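PDB 1XKL: salicylic acid-binding protein 2 from Nicotiana tabacum, which hydrolyses methyl salicylate to salicylic acid, an esterase step in the signalling that activates systemic acquired resistance. Local coordinates for residues R47-Y58 and R177-L186. Sequence-based numbering, arbitrary orientation.
Sequences RKIEELRTLYDY and RPSSLFMEDL
Phe182 plugs its ring between Leu52, Leu55 and Tyr58, and this is the tight part of the contact. CB of Leu52 meets the ring edge 4.0 Å from CE1 of Phe182. Leu55 CA lies over one face, and Ser180 CB covers the opposite face from within its own segment. The Tyr58 ring is nearly parallel to that of Phe182 (planes at 30°) but slid so that they barely overlap. Tyr58 CD2 comes within 3.4 Å of Phe182 CE2. In this alpha/beta hydrolase fold, the contact joins helix 55-67 to the chain entering helix 183-188, where Leu181 touches the bound ligand. Beside the cluster, Asp185 binds the start of helix 55-67. Asp185 has CG anti to the backbone N (chi1 172°), which lays its carboxylate against CB of Thr54, the N-cap. Asp185 OD2 accepts from Leu55 N at 2.9 Å, fairly straight (163°) but from above the carboxylate plane. OD2 also bonds Tyr191 OH. Ile49 CD1 lies 3.4 Å from Ser179 C. The exposed Arg53 side is looser: a water donates to Arg53 O and accepts from Asp185 N. At the far end, Arg177 NH1 bonds the carbonyls of Gly43 and Asp45, and NH2 gives Arg47 O a weak bond.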
# COMPACT_ATOMS: atom_id res chain seq x y z
N ARG A 47 -18.24 10.24 10.14
CA ARG A 47 -19.07 9.98 8.96
C ARG A 47 -18.26 10.31 7.71
O ARG A 47 -17.35 11.14 7.75
CB ARG A 47 -20.36 10.81 9.00
CG ARG A 47 -21.47 10.21 9.85
CD ARG A 47 -22.56 11.22 10.19
NE ARG A 47 -22.07 12.21 11.14
CZ ARG A 47 -22.84 12.94 11.94
NH1 ARG A 47 -24.16 12.81 11.91
NH2 ARG A 47 -22.29 13.79 12.78
N LYS A 48 -18.59 9.64 6.61
CA LYS A 48 -17.93 9.85 5.32
C LYS A 48 -18.84 10.69 4.43
O LYS A 48 -20.07 10.63 4.55
CB LYS A 48 -17.67 8.51 4.63
CG LYS A 48 -16.70 7.60 5.37
CD LYS A 48 -16.56 6.25 4.66
CE LYS A 48 -15.63 5.32 5.42
NZ LYS A 48 -16.09 5.05 6.83
N ILE A 49 -18.24 11.45 3.53
CA ILE A 49 -18.99 12.31 2.63
C ILE A 49 -20.00 11.53 1.79
O ILE A 49 -21.06 12.06 1.45
CB ILE A 49 -18.03 13.07 1.69
CG1 ILE A 49 -18.84 14.03 0.79
CG2 ILE A 49 -17.23 12.10 0.84
CD1 ILE A 49 -19.61 15.08 1.57
N GLU A 50 -19.69 10.27 1.47
CA GLU A 50 -20.59 9.44 0.67
C GLU A 50 -21.87 9.07 1.42
O GLU A 50 -22.81 8.55 0.83
CB GLU A 50 -19.88 8.15 0.24
CG GLU A 50 -18.68 8.35 -0.68
CD GLU A 50 -17.39 8.68 0.07
OE1 GLU A 50 -16.37 8.93 -0.61
OE2 GLU A 50 -17.39 8.69 1.32
N GLU A 51 -21.91 9.34 2.72
CA GLU A 51 -23.09 9.03 3.51
C GLU A 51 -24.05 10.21 3.54
O GLU A 51 -25.16 10.10 4.04
CB GLU A 51 -22.69 8.68 4.94
CG GLU A 51 -21.79 7.47 5.07
CD GLU A 51 -21.25 7.28 6.47
OE1 GLU A 51 -22.06 7.22 7.42
OE2 GLU A 51 -20.02 7.20 6.63
N LEU A 52 -23.61 11.35 3.01
CA LEU A 52 -24.44 12.54 3.00
C LEU A 52 -24.98 12.83 1.61
O LEU A 52 -24.21 12.91 0.65
CB LEU A 52 -23.64 13.75 3.49
CG LEU A 52 -22.75 13.57 4.73
CD1 LEU A 52 -22.07 14.89 5.07
CD2 LEU A 52 -23.59 13.08 5.90
N ARG A 53 -26.28 12.98 1.49
CA ARG A 53 -26.84 13.27 0.18
C ARG A 53 -27.64 14.57 0.14
O ARG A 53 -28.04 15.01 -0.93
CB ARG A 53 -27.68 12.08 -0.29
CG ARG A 53 -28.47 11.42 0.82
CD ARG A 53 -28.87 10.00 0.43
NE ARG A 53 -27.98 8.97 0.98
CZ ARG A 53 -26.71 8.80 0.64
NH1 ARG A 53 -26.13 9.60 -0.25
NH2 ARG A 53 -26.01 7.81 1.19
N THR A 54 -27.87 15.18 1.30
CA THR A 54 -28.60 16.45 1.38
C THR A 54 -27.91 17.41 2.34
O THR A 54 -27.15 16.99 3.23
CB THR A 54 -30.04 16.26 1.91
OG1 THR A 54 -30.01 15.92 3.30
CG2 THR A 54 -30.77 15.18 1.13
N LEU A 55 -28.18 18.71 2.18
CA LEU A 55 -27.58 19.70 3.06
C LEU A 55 -28.02 19.43 4.50
O LEU A 55 -27.27 19.67 5.45
CB LEU A 55 -27.99 21.12 2.66
CG LEU A 55 -27.36 22.23 3.51
CD1 LEU A 55 -25.85 22.23 3.31
CD2 LEU A 55 -27.94 23.58 3.11
N TYR A 56 -29.23 18.90 4.65
CA TYR A 56 -29.75 18.60 5.98
C TYR A 56 -28.90 17.56 6.72
O TYR A 56 -28.64 17.72 7.92
CB TYR A 56 -31.21 18.13 5.89
CG TYR A 56 -31.87 18.00 7.24
CD1 TYR A 56 -31.70 16.86 8.02
CD2 TYR A 56 -32.61 19.05 7.78
CE1 TYR A 56 -32.25 16.76 9.30
CE2 TYR A 56 -33.16 18.97 9.05
CZ TYR A 56 -32.98 17.82 9.80
OH TYR A 56 -33.51 17.74 11.07
N ASP A 57 -28.46 16.51 6.03
CA ASP A 57 -27.63 15.47 6.65
C ASP A 57 -26.29 16.07 7.08
O ASP A 57 -25.73 15.70 8.11
CB ASP A 57 -27.32 14.33 5.68
CG ASP A 57 -28.55 13.59 5.19
OD1 ASP A 57 -29.59 13.60 5.90
OD2 ASP A 57 -28.47 12.98 4.11
N TYR A 58 -25.77 16.98 6.26
CA TYR A 58 -24.50 17.65 6.52
C TYR A 58 -24.58 18.61 7.70
O TYR A 58 -23.62 18.77 8.45
CB TYR A 58 -24.07 18.39 5.25
CG TYR A 58 -22.80 19.20 5.35
CD1 TYR A 58 -21.64 18.67 5.93
CD2 TYR A 58 -22.74 20.49 4.81
CE1 TYR A 58 -20.46 19.41 5.97
CE2 TYR A 58 -21.57 21.23 4.84
CZ TYR A 58 -20.43 20.70 5.42
OH TYR A 58 -19.27 21.44 5.44
N ARG A 177 -10.83 17.78 4.26
CA ARG A 177 -11.48 16.55 3.86
C ARG A 177 -12.47 16.84 2.74
O ARG A 177 -12.86 17.99 2.52
CB ARG A 177 -12.20 15.92 5.05
CG ARG A 177 -11.29 15.48 6.20
CD ARG A 177 -12.11 15.05 7.40
NE ARG A 177 -12.93 13.87 7.09
CZ ARG A 177 -13.87 13.39 7.88
NH1 ARG A 177 -14.14 13.97 9.04
NH2 ARG A 177 -14.56 12.31 7.52
N PRO A 178 -12.89 15.80 2.01
CA PRO A 178 -13.85 16.04 0.93
C PRO A 178 -15.22 16.44 1.46
O PRO A 178 -15.63 16.00 2.53
CB PRO A 178 -13.88 14.71 0.18
CG PRO A 178 -13.51 13.70 1.25
CD PRO A 178 -12.43 14.40 2.02
N SER A 179 -15.92 17.31 0.74
CA SER A 179 -17.27 17.67 1.16
C SER A 179 -18.15 17.73 -0.08
O SER A 179 -17.97 16.92 -1.00
CB SER A 179 -17.28 19.01 1.94
OG SER A 179 -17.18 20.15 1.11
N SER A 180 -19.08 18.67 -0.14
CA SER A 180 -19.98 18.75 -1.28
C SER A 180 -20.71 20.08 -1.23
O SER A 180 -20.81 20.68 -0.17
CB SER A 180 -20.99 17.59 -1.20
OG SER A 180 -21.95 17.61 -2.24
N LEU A 181 -21.18 20.56 -2.38
CA LEU A 181 -21.94 21.80 -2.42
C LEU A 181 -23.41 21.42 -2.35
O LEU A 181 -24.28 22.27 -2.23
CB LEU A 181 -21.66 22.58 -3.71
CG LEU A 181 -20.26 23.17 -3.89
CD1 LEU A 181 -20.17 23.91 -5.21
CD2 LEU A 181 -19.96 24.11 -2.73
N PHE A 182 -23.66 20.11 -2.44
CA PHE A 182 -25.02 19.57 -2.39
C PHE A 182 -25.95 20.23 -3.42
O PHE A 182 -27.13 20.46 -3.15
CB PHE A 182 -25.58 19.74 -0.98
CG PHE A 182 -24.78 19.02 0.07
CD1 PHE A 182 -24.89 17.64 0.23
CD2 PHE A 182 -23.86 19.71 0.86
CE1 PHE A 182 -24.08 16.95 1.14
CE2 PHE A 182 -23.05 19.04 1.77
CZ PHE A 182 -23.16 17.65 1.91
N MSE A 183 -25.41 20.51 -4.60
CA MSE A 183 -26.16 21.13 -5.69
C MSE A 183 -27.44 20.37 -5.98
O MSE A 183 -28.53 20.95 -6.02
CB MSE A 183 -25.31 21.16 -6.97
CG MSE A 183 -23.97 21.86 -6.85
SE MSE A 183 -24.12 23.78 -6.81
CE MSE A 183 -24.03 24.12 -8.70
N GLU A 184 -27.31 19.06 -6.19
CA GLU A 184 -28.46 18.20 -6.49
C GLU A 184 -29.61 18.40 -5.50
O GLU A 184 -30.72 18.74 -5.90
CB GLU A 184 -28.04 16.73 -6.49
CG GLU A 184 -29.17 15.78 -6.83
CD GLU A 184 -29.70 15.99 -8.24
OE1 GLU A 184 -30.85 15.58 -8.51
OE2 GLU A 184 -28.97 16.57 -9.07
N ASP A 185 -29.33 18.18 -4.22
CA ASP A 185 -30.34 18.33 -3.18
C ASP A 185 -30.92 19.75 -3.16
O ASP A 185 -32.13 19.93 -3.09
CB ASP A 185 -29.74 18.01 -1.81
CG ASP A 185 -30.68 18.34 -0.67
OD1 ASP A 185 -31.82 17.83 -0.66
OD2 ASP A 185 -30.28 19.11 0.23
N LEU A 186 -30.04 20.74 -3.23
CA LEU A 186 -30.46 22.13 -3.18
C LEU A 186 -31.28 22.63 -4.37
O LEU A 186 -31.97 23.64 -4.27
CB LEU A 186 -29.24 23.04 -2.98
CG LEU A 186 -28.53 22.88 -1.63
CD1 LEU A 186 -27.28 23.73 -1.59
CD2 LEU A 186 -29.49 23.27 -0.51
O HOH W 1 -26.75 16.63 -3.04